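Local coordinates for protein CrmK (PDB 5I1V) that is a flavoenzyme with covalently bound FAD, an oxidase that takes part in recycling a shunt product during caerulomycin biosynthesis, at residues Arg340-Arg348 with Asn442-Asp453; Ala431-Asp439 with Trp459-Ile469. All coordinates share one frame; numbering follows the deposited sequence.

Contact 1: residues Arg340-Arg348 with Asn442-Asp453; sequences RKVKSADLR and NTGAYINYPDID. With FAD (flavin-adenine dinucleotide), chain E.
K341 and K343 of strand 340-347 share the carboxylate of D451. K343 NZ lies 2.7 Å from D451 OD2, on the syn lone pair, and 2.9 Å from D453 OD2, on the anti lone pair. K341 NZ, also 2.7 Å away, meets D451 OD1 from above the carboxylate plane; D453 N reaches the same oxygen from the opposite face, closing an Asx turn. D451 CG stands opposite its own backbone N (chi1 175°), bringing the carboxylate within reach of both lysines. R422 and E67 extend the network, pairing with D453 and K341. A water joins K341 NZ to V342 O and P450 O. An alanine in place of D451 would probably leave K341 and K343 short of counter-charge inside the protein and D453 N without its Asx-turn acceptor.

Beyond this cluster, S344 OG accepts the backbone N of Y446 at 2.9 Å, nearly straight at 166°. D346 N donates to G444 O, and D346 O receives T443 N at 2.8 Å; the D346 carboxylate pairs with K401. Beyond A445 the 442-453 segment turns to the flavin: Y446 OH donates to FAD O2 at 2.6 Å and accepts N448 ND2, while N448 OD1 takes the hydroxyl of FAD O4'. Paired charges, a serine hydroxyl and backbone bonds thus fix to the sheet edge the loop that binds the isoalloxazine and ribityl groups.

Contact 2: residues Ala431-Asp439 with Trp459-Ile469; sequences ATGGVPTPD and WNTSGVPWHTI
V435, the last residue of a type I' beta turn that starts at T432, packs against N460, S462 and I469, joining the loop between helix 414-428 and strand 442-444 to the start of helix 466-471 in the berberine-like region. V435 CG1 lies over the carboxamide carbon, 3.7 Å from N460 CG, and the two side chains cross at about a right angle. The other branch, CG2, sits between the backbone N and carbonyl carbon of V435 and touches both S462 OG and I469 CD1, the latter at 4.0 Å. I469 continues the apolar strip: its CG2 meets P436 CG and its CG1 meets P438 CD. T437 CG2 fills the neighbouring place, against S462 OG and V464 CG2.

At the turn itself, G433 O accepts T461 N at 2.9 Å, in the carbonyl plane and on a lone pair, with a weak second bond from T461 OG1. G433 and G434 both have positive phi, and a side chain on either would run into the 459-462 backbone. A water spans G434 O and W459 O, donating to both.

Behind this first layer, T432 OG1 donates to V435 O at 2.6 Å, bracing the turn from first residue to last, while P436 centres an inverse gamma turn. Across from them, an Asx turn at N460 and an ST turn at S462 follow in succession, shaping the surface that receives V435 and T437. N460 CG is opposite its backbone N (chi1 -176°), which carries the amide inward beneath V435 CG1; ND2 there donates to V464 O and also to L454 O. N460 OD1 takes two donors, S462 N and S462 OG, the hydroxyl at 2.9 Å on an in-plane lone pair, and S462 OG in turn accepts V464 N at 2.8 Å.

In the fold
From the N terminus, after the FAD-binding region and earlier strands of the eight-stranded antiparallel sheet, the chain lays down strand 339-347, then runs through strand 400-408 and helix 414-428 to the 431-439 loop. Strand 442-444 returns at once to 340-348 as the last strand of that sheet, closing contact 1 over 93 intervening residues. After the flavin-binding loop the chain reaches 459-469 and closes contact 2 over only 19. They cross, because 431-439 lies between the two segments of contact 1 and its partner 459-469 lies after both. They meet directly: A445 N lies 2.9 Å from I469 O, a probable hydrogen bond, and N442 packs on T437. Together they join sheet edge, flavin-binding loop and helix 466-471.

Contact 1: residues Arg340-Arg348 with Asn442-Asp453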
# COMPACT_ATOMS: atom_id res chain seq x y z
N ARG A 340 -4.66 12.59 -13.52
CA ARG A 340 -3.39 12.21 -14.17
C ARG A 340 -3.46 12.21 -15.65
O ARG A 340 -4.53 11.96 -16.23
CB ARG A 340 -2.94 10.78 -13.80
CG ARG A 340 -3.13 10.40 -12.36
CD ARG A 340 -2.85 8.91 -12.13
NE ARG A 340 -3.06 8.58 -10.72
CZ ARG A 340 -2.18 8.82 -9.76
NH1 ARG A 340 -2.47 8.54 -8.50
NH2 ARG A 340 -1.00 9.38 -10.05
N LYS A 341 -2.30 12.39 -16.29
CA LYS A 341 -2.12 12.12 -17.68
C LYS A 341 -0.73 11.46 -17.86
O LYS A 341 0.27 11.92 -17.30
CB LYS A 341 -2.23 13.41 -18.48
CG LYS A 341 -2.00 13.30 -19.98
CD LYS A 341 -3.11 12.59 -20.71
CE LYS A 341 -2.83 12.49 -22.21
NZ LYS A 341 -3.47 11.28 -22.83
N VAL A 342 -0.68 10.37 -18.62
CA VAL A 342 0.60 9.66 -18.84
C VAL A 342 0.85 9.54 -20.34
O VAL A 342 -0.07 9.55 -21.15
CB VAL A 342 0.67 8.27 -18.21
CG1 VAL A 342 0.59 8.36 -16.68
CG2 VAL A 342 -0.40 7.35 -18.83
N LYS A 343 2.13 9.51 -20.70
CA LYS A 343 2.53 9.22 -22.05
C LYS A 343 3.77 8.29 -22.00
O LYS A 343 4.42 8.15 -20.98
CB LYS A 343 2.86 10.53 -22.81
CG LYS A 343 1.70 11.50 -22.94
CD LYS A 343 2.08 12.73 -23.75
CE LYS A 343 0.88 13.59 -24.05
NZ LYS A 343 0.27 13.24 -25.36
N SER A 344 4.10 7.72 -23.13
CA SER A 344 5.07 6.68 -23.23
C SER A 344 5.80 6.82 -24.56
O SER A 344 5.20 7.24 -25.55
CB SER A 344 4.32 5.35 -23.14
OG SER A 344 4.88 4.35 -23.92
N ALA A 345 7.09 6.49 -24.57
CA ALA A 345 7.93 6.47 -25.80
C ALA A 345 9.13 5.56 -25.51
O ALA A 345 9.85 5.74 -24.54
CB ALA A 345 8.38 7.88 -26.23
N ASP A 346 9.34 4.57 -26.35
CA ASP A 346 10.45 3.64 -26.17
C ASP A 346 11.52 3.82 -27.21
O ASP A 346 11.21 4.16 -28.33
CB ASP A 346 9.90 2.20 -26.20
CG ASP A 346 8.89 1.97 -25.10
OD1 ASP A 346 8.79 2.88 -24.19
OD2 ASP A 346 8.20 0.92 -25.16
N LEU A 347 12.77 3.58 -26.80
CA LEU A 347 13.97 4.01 -27.54
C LEU A 347 14.89 2.82 -27.77
O LEU A 347 14.97 1.92 -26.91
CB LEU A 347 14.79 5.02 -26.74
CG LEU A 347 14.19 6.41 -26.48
CD1 LEU A 347 14.97 7.11 -25.38
CD2 LEU A 347 14.19 7.24 -27.76
N ARG A 348 15.58 2.82 -28.89
CA ARG A 348 16.67 1.84 -29.12
C ARG A 348 17.94 2.60 -29.50
O ARG A 348 18.95 2.00 -29.84
CB ARG A 348 16.30 0.82 -30.19
CG ARG A 348 15.90 1.47 -31.51
CD ARG A 348 15.21 0.52 -32.48
NE ARG A 348 16.17 -0.39 -33.06
CZ ARG A 348 16.39 -1.66 -32.69
NH1 ARG A 348 15.68 -2.24 -31.71
NH2 ARG A 348 17.33 -2.36 -33.32
N ASN A 442 13.29 5.42 -32.29
CA ASN A 442 12.07 5.12 -31.55
C ASN A 442 11.58 3.71 -31.88
O ASN A 442 11.71 3.28 -32.99
CB ASN A 442 10.97 6.11 -31.91
CG ASN A 442 11.41 7.54 -31.81
OD1 ASN A 442 11.67 8.04 -30.73
ND2 ASN A 442 11.48 8.21 -32.95
N THR A 443 11.02 2.99 -30.91
CA THR A 443 10.40 1.70 -31.19
C THR A 443 8.87 1.76 -31.08
O THR A 443 8.18 0.78 -31.39
CB THR A 443 10.90 0.63 -30.22
OG1 THR A 443 10.62 1.06 -28.88
CG2 THR A 443 12.40 0.44 -30.37
N GLY A 444 8.34 2.89 -30.64
CA GLY A 444 6.92 3.05 -30.44
C GLY A 444 6.56 3.36 -28.98
O GLY A 444 7.30 4.05 -28.28
N ALA A 445 5.41 2.87 -28.55
CA ALA A 445 4.91 3.13 -27.20
C ALA A 445 4.24 1.91 -26.62
O ALA A 445 3.95 0.97 -27.35
CB ALA A 445 3.94 4.28 -27.23
N TYR A 446 3.97 1.98 -25.32
CA TYR A 446 3.44 0.84 -24.57
C TYR A 446 1.96 0.93 -24.34
O TYR A 446 1.46 1.88 -23.78
CB TYR A 446 4.21 0.79 -23.25
CG TYR A 446 3.90 -0.35 -22.30
CD1 TYR A 446 3.71 -1.65 -22.75
CD2 TYR A 446 3.88 -0.13 -20.94
CE1 TYR A 446 3.46 -2.69 -21.85
CE2 TYR A 446 3.66 -1.15 -20.03
CZ TYR A 446 3.43 -2.41 -20.49
OH TYR A 446 3.20 -3.40 -19.59
N ILE A 447 1.24 -0.14 -24.70
CA ILE A 447 -0.19 -0.13 -24.65
C ILE A 447 -0.73 0.04 -23.24
O ILE A 447 -1.80 0.58 -23.06
CB ILE A 447 -0.79 -1.39 -25.35
CG1 ILE A 447 -2.31 -1.22 -25.59
CG2 ILE A 447 -0.52 -2.66 -24.53
CD1 ILE A 447 -2.74 -0.06 -26.46
N ASN A 448 0.02 -0.38 -22.24
CA ASN A 448 -0.39 -0.23 -20.83
C ASN A 448 -0.18 1.21 -20.26
O ASN A 448 -0.57 1.50 -19.12
CB ASN A 448 0.33 -1.25 -20.00
CG ASN A 448 -0.48 -2.52 -19.85
OD1 ASN A 448 -1.70 -2.50 -20.09
ND2 ASN A 448 0.17 -3.61 -19.46
N TYR A 449 0.42 2.09 -21.05
CA TYR A 449 0.34 3.55 -20.79
C TYR A 449 -0.35 4.24 -21.97
O TYR A 449 0.29 5.00 -22.68
CB TYR A 449 1.72 4.16 -20.63
CG TYR A 449 2.47 3.60 -19.44
CD1 TYR A 449 1.88 3.59 -18.19
CD2 TYR A 449 3.78 3.17 -19.55
CE1 TYR A 449 2.54 3.11 -17.08
CE2 TYR A 449 4.45 2.66 -18.43
CZ TYR A 449 3.81 2.63 -17.21
OH TYR A 449 4.41 2.16 -16.08
N PRO A 450 -1.64 3.94 -22.20
CA PRO A 450 -2.28 4.44 -23.42
C PRO A 450 -2.45 5.95 -23.42
O PRO A 450 -2.75 6.53 -22.40
CB PRO A 450 -3.68 3.86 -23.37
CG PRO A 450 -3.93 3.69 -21.88
CD PRO A 450 -2.61 3.27 -21.32
N ASP A 451 -2.35 6.54 -24.60
CA ASP A 451 -2.49 8.00 -24.71
C ASP A 451 -3.37 8.30 -25.89
O ASP A 451 -2.91 8.16 -27.04
CB ASP A 451 -1.12 8.55 -24.95
CG ASP A 451 -1.10 10.04 -25.19
OD1 ASP A 451 -2.14 10.74 -25.09
OD2 ASP A 451 0.04 10.51 -25.49
N ILE A 452 -4.59 8.76 -25.66
CA ILE A 452 -5.51 8.93 -26.79
C ILE A 452 -5.06 10.06 -27.73
O ILE A 452 -5.54 10.14 -28.86
CB ILE A 452 -7.00 9.15 -26.41
CG1 ILE A 452 -7.16 10.45 -25.62
CG2 ILE A 452 -7.55 7.86 -25.76
CD1 ILE A 452 -8.57 10.81 -25.14
N ASP A 453 -4.15 10.92 -27.26
CA ASP A 453 -3.54 11.95 -28.13
C ASP A 453 -2.85 11.35 -29.36
O ASP A 453 -2.74 12.04 -30.37
CB ASP A 453 -2.56 12.85 -27.36
CG ASP A 453 -3.22 13.61 -26.20
OD1 ASP A 453 -4.46 13.73 -26.19
OD2 ASP A 453 -2.50 14.09 -25.29
PA FAD E . -7.96 -1.47 -15.26
O1A FAD E . -8.15 0.02 -15.30
O2A FAD E . -8.90 -2.23 -14.37
O5B FAD E . -8.02 -2.06 -16.72
C5B FAD E . -7.09 -1.69 -17.73
C4B FAD E . -7.66 -2.09 -19.10
O4B FAD E . -7.68 -3.53 -19.14
C3B FAD E . -9.09 -1.68 -19.41
O3B FAD E . -9.23 -1.61 -20.82
C2B FAD E . -9.90 -2.84 -18.91
O2B FAD E . -11.27 -2.93 -19.32
C1B FAD E . -8.99 -4.02 -19.25
N9A FAD E . -9.12 -5.13 -18.27
C8A FAD E . -9.01 -5.10 -16.91
N7A FAD E . -9.32 -6.33 -16.38
C5A FAD E . -9.61 -7.09 -17.42
C6A FAD E . -9.98 -8.48 -17.52
N6A FAD E . -10.03 -9.18 -16.40
N1A FAD E . -10.22 -8.96 -18.75
C2A FAD E . -10.17 -8.19 -19.85
N3A FAD E . -9.77 -6.89 -19.84
C4A FAD E . -9.55 -6.33 -18.63
N1 FAD E . 2.78 -1.41 -16.17
C2 FAD E . 3.95 -2.07 -16.27
O2 FAD E . 4.14 -2.87 -17.19
N3 FAD E . 4.96 -1.91 -15.38
C4 FAD E . 4.92 -1.07 -14.36
O4 FAD E . 5.87 -0.99 -13.55
C4X FAD E . 3.69 -0.32 -14.16
N5 FAD E . 3.58 0.57 -13.13
C5X FAD E . 2.39 1.16 -12.92
C6 FAD E . 2.20 1.94 -11.78
C7 FAD E . 1.00 2.60 -11.50
C7M FAD E . 0.87 3.43 -10.22
C8 FAD E . -0.09 2.43 -12.49
C8M FAD E . -1.41 3.12 -12.30
C9 FAD E . 0.07 1.66 -13.64
C9A FAD E . 1.28 1.01 -13.89
N10 FAD E . 1.47 0.22 -15.03
C10 FAD E . 2.65 -0.49 -15.17
C1' FAD E . 0.52 0.23 -16.14
C2' FAD E . -0.46 -0.89 -16.01
O2' FAD E . 0.15 -2.08 -16.47
C3' FAD E . -1.73 -0.63 -16.74
O3' FAD E . -2.32 0.60 -16.22
C4' FAD E . -2.71 -1.82 -16.62
O4' FAD E . -3.54 -1.81 -17.78
C5' FAD E . -3.53 -1.73 -15.35
O5' FAD E . -4.34 -2.90 -15.25
P FAD E . -5.53 -2.82 -14.21
O1P FAD E . -5.04 -2.33 -12.90
O2P FAD E . -6.31 -4.10 -14.25
O3P FAD E . -6.43 -1.64 -14.86
O HOH W 1 -2.69 8.98 -21.26
O HOH W 2 2.06 8.49 -25.54
O HOH W 3 10.87 6.89 -28.63
O HOH W 4 8.45 -0.39 -28.04

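Contact 2: residues Ala431-Asp439 with Trp459-Ile469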
# COMPACT_ATOMS: atom_id res chain seq x y z
N ALA A 431 10.61 16.01 -34.76
CA ALA A 431 11.13 15.50 -36.03
C ALA A 431 10.27 14.37 -36.62
O ALA A 431 10.42 14.03 -37.77
CB ALA A 431 12.57 15.03 -35.88
N THR A 432 9.39 13.77 -35.82
CA THR A 432 8.56 12.67 -36.27
C THR A 432 7.09 12.97 -35.95
O THR A 432 6.39 12.11 -35.40
CB THR A 432 8.99 11.33 -35.58
OG1 THR A 432 8.91 11.47 -34.16
CG2 THR A 432 10.44 10.93 -35.99
N GLY A 433 6.64 14.18 -36.24
CA GLY A 433 5.23 14.53 -36.16
C GLY A 433 4.62 14.45 -34.77
O GLY A 433 3.41 14.23 -34.62
N GLY A 434 5.46 14.62 -33.75
CA GLY A 434 5.02 14.71 -32.37
C GLY A 434 4.82 13.38 -31.65
O GLY A 434 4.39 13.36 -30.51
N VAL A 435 5.14 12.27 -32.31
CA VAL A 435 4.98 10.93 -31.71
C VAL A 435 6.21 10.06 -31.95
O VAL A 435 6.99 10.31 -32.89
CB VAL A 435 3.75 10.23 -32.29
CG1 VAL A 435 2.52 11.05 -32.00
CG2 VAL A 435 3.89 10.03 -33.79
N PRO A 436 6.39 9.00 -31.13
CA PRO A 436 7.49 8.05 -31.33
C PRO A 436 7.19 7.02 -32.40
O PRO A 436 6.92 5.85 -32.10
CB PRO A 436 7.60 7.36 -29.96
CG PRO A 436 6.20 7.34 -29.48
CD PRO A 436 5.59 8.64 -29.93
N THR A 437 7.25 7.45 -33.66
CA THR A 437 7.01 6.57 -34.80
C THR A 437 8.10 5.50 -34.83
O THR A 437 9.28 5.85 -34.76
CB THR A 437 7.15 7.38 -36.12
OG1 THR A 437 8.46 7.98 -36.14
CG2 THR A 437 6.13 8.45 -36.19
N PRO A 438 7.73 4.21 -34.97
CA PRO A 438 8.80 3.22 -34.95
C PRO A 438 9.82 3.45 -36.07
O PRO A 438 9.43 3.50 -37.24
CB PRO A 438 8.07 1.89 -35.16
CG PRO A 438 6.71 2.13 -34.59
CD PRO A 438 6.41 3.58 -34.79
N ASP A 439 11.08 3.60 -35.70
CA ASP A 439 12.16 3.86 -36.65
C ASP A 439 13.47 3.39 -36.01
O ASP A 439 13.46 2.50 -35.16
CB ASP A 439 12.19 5.36 -37.03
CG ASP A 439 12.45 6.27 -35.84
OD1 ASP A 439 13.08 5.83 -34.87
OD2 ASP A 439 12.01 7.45 -35.86
N TRP A 459 -2.25 16.43 -32.39
CA TRP A 459 -0.99 16.08 -31.69
C TRP A 459 -0.14 15.05 -32.44
O TRP A 459 1.09 15.00 -32.28
CB TRP A 459 -1.32 15.57 -30.26
CG TRP A 459 -1.94 16.65 -29.46
CD1 TRP A 459 -3.27 16.80 -29.12
CD2 TRP A 459 -1.27 17.82 -28.99
NE1 TRP A 459 -3.45 17.99 -28.45
CE2 TRP A 459 -2.24 18.64 -28.37
CE3 TRP A 459 0.05 18.26 -29.04
CZ2 TRP A 459 -1.92 19.85 -27.77
CZ3 TRP A 459 0.37 19.49 -28.44
CH2 TRP A 459 -0.61 20.26 -27.82
N ASN A 460 -0.79 14.20 -33.20
CA ASN A 460 -0.10 13.25 -34.05
C ASN A 460 -0.20 13.74 -35.49
O ASN A 460 -1.23 13.52 -36.14
CB ASN A 460 -0.74 11.85 -33.94
CG ASN A 460 0.01 10.79 -34.74
OD1 ASN A 460 0.90 11.11 -35.54
ND2 ASN A 460 -0.33 9.54 -34.53
N THR A 461 0.86 14.38 -35.98
CA THR A 461 0.92 14.82 -37.36
C THR A 461 1.82 13.95 -38.19
O THR A 461 2.22 14.37 -39.25
CB THR A 461 1.39 16.30 -37.46
OG1 THR A 461 2.67 16.45 -36.84
CG2 THR A 461 0.42 17.22 -36.75
N SER A 462 2.11 12.73 -37.75
CA SER A 462 3.10 11.88 -38.43
C SER A 462 2.54 11.04 -39.57
O SER A 462 3.29 10.44 -40.35
CB SER A 462 3.73 10.93 -37.41
OG SER A 462 2.91 9.79 -37.23
N GLY A 463 1.22 10.91 -39.63
CA GLY A 463 0.59 9.92 -40.51
C GLY A 463 0.70 8.47 -40.07
O GLY A 463 0.19 7.58 -40.73
N VAL A 464 1.34 8.20 -38.93
CA VAL A 464 1.44 6.83 -38.45
C VAL A 464 0.29 6.60 -37.44
O VAL A 464 0.12 7.38 -36.51
CB VAL A 464 2.84 6.54 -37.88
CG1 VAL A 464 2.88 5.18 -37.22
CG2 VAL A 464 3.88 6.56 -39.00
N PRO A 465 -0.52 5.54 -37.65
CA PRO A 465 -1.70 5.37 -36.80
C PRO A 465 -1.32 4.92 -35.40
O PRO A 465 -0.27 4.34 -35.22
CB PRO A 465 -2.53 4.30 -37.53
CG PRO A 465 -1.62 3.65 -38.48
CD PRO A 465 -0.50 4.59 -38.77
N TRP A 466 -2.18 5.22 -34.42
CA TRP A 466 -1.96 4.79 -33.04
C TRP A 466 -1.59 3.31 -32.99
O TRP A 466 -0.66 2.94 -32.29
CB TRP A 466 -3.19 5.07 -32.14
CG TRP A 466 -4.45 4.31 -32.53
CD1 TRP A 466 -5.38 4.70 -33.44
CD2 TRP A 466 -4.87 3.03 -32.06
NE1 TRP A 466 -6.35 3.75 -33.56
CE2 TRP A 466 -6.05 2.71 -32.73
CE3 TRP A 466 -4.35 2.12 -31.13
CZ2 TRP A 466 -6.75 1.53 -32.50
CZ3 TRP A 466 -5.03 0.92 -30.92
CH2 TRP A 466 -6.22 0.64 -31.60
N HIS A 467 -2.26 2.46 -33.74
CA HIS A 467 -2.03 1.02 -33.54
C HIS A 467 -0.65 0.50 -34.01
O HIS A 467 -0.13 -0.48 -33.50
CB HIS A 467 -3.16 0.18 -34.13
CG HIS A 467 -3.56 0.60 -35.51
ND1 HIS A 467 -2.86 0.23 -36.62
CD2 HIS A 467 -4.59 1.37 -35.94
CE1 HIS A 467 -3.46 0.71 -37.70
NE2 HIS A 467 -4.52 1.40 -37.31
N THR A 468 -0.07 1.14 -35.01
CA THR A 468 1.31 0.86 -35.34
C THR A 468 2.30 1.21 -34.26
O THR A 468 3.26 0.45 -34.00
CB THR A 468 1.66 1.62 -36.61
OG1 THR A 468 0.75 1.17 -37.60
CG2 THR A 468 3.11 1.38 -36.98
N ILE A 469 2.07 2.35 -33.63
CA ILE A 469 2.92 2.82 -32.58
C ILE A 469 2.91 1.87 -31.37
O ILE A 469 3.94 1.68 -30.75
CB ILE A 469 2.53 4.23 -32.15
CG1 ILE A 469 2.83 5.20 -33.29
CG2 ILE A 469 3.32 4.64 -30.92
CD1 ILE A 469 2.09 6.50 -33.22
O HOH W 5 2.42 15.02 -29.66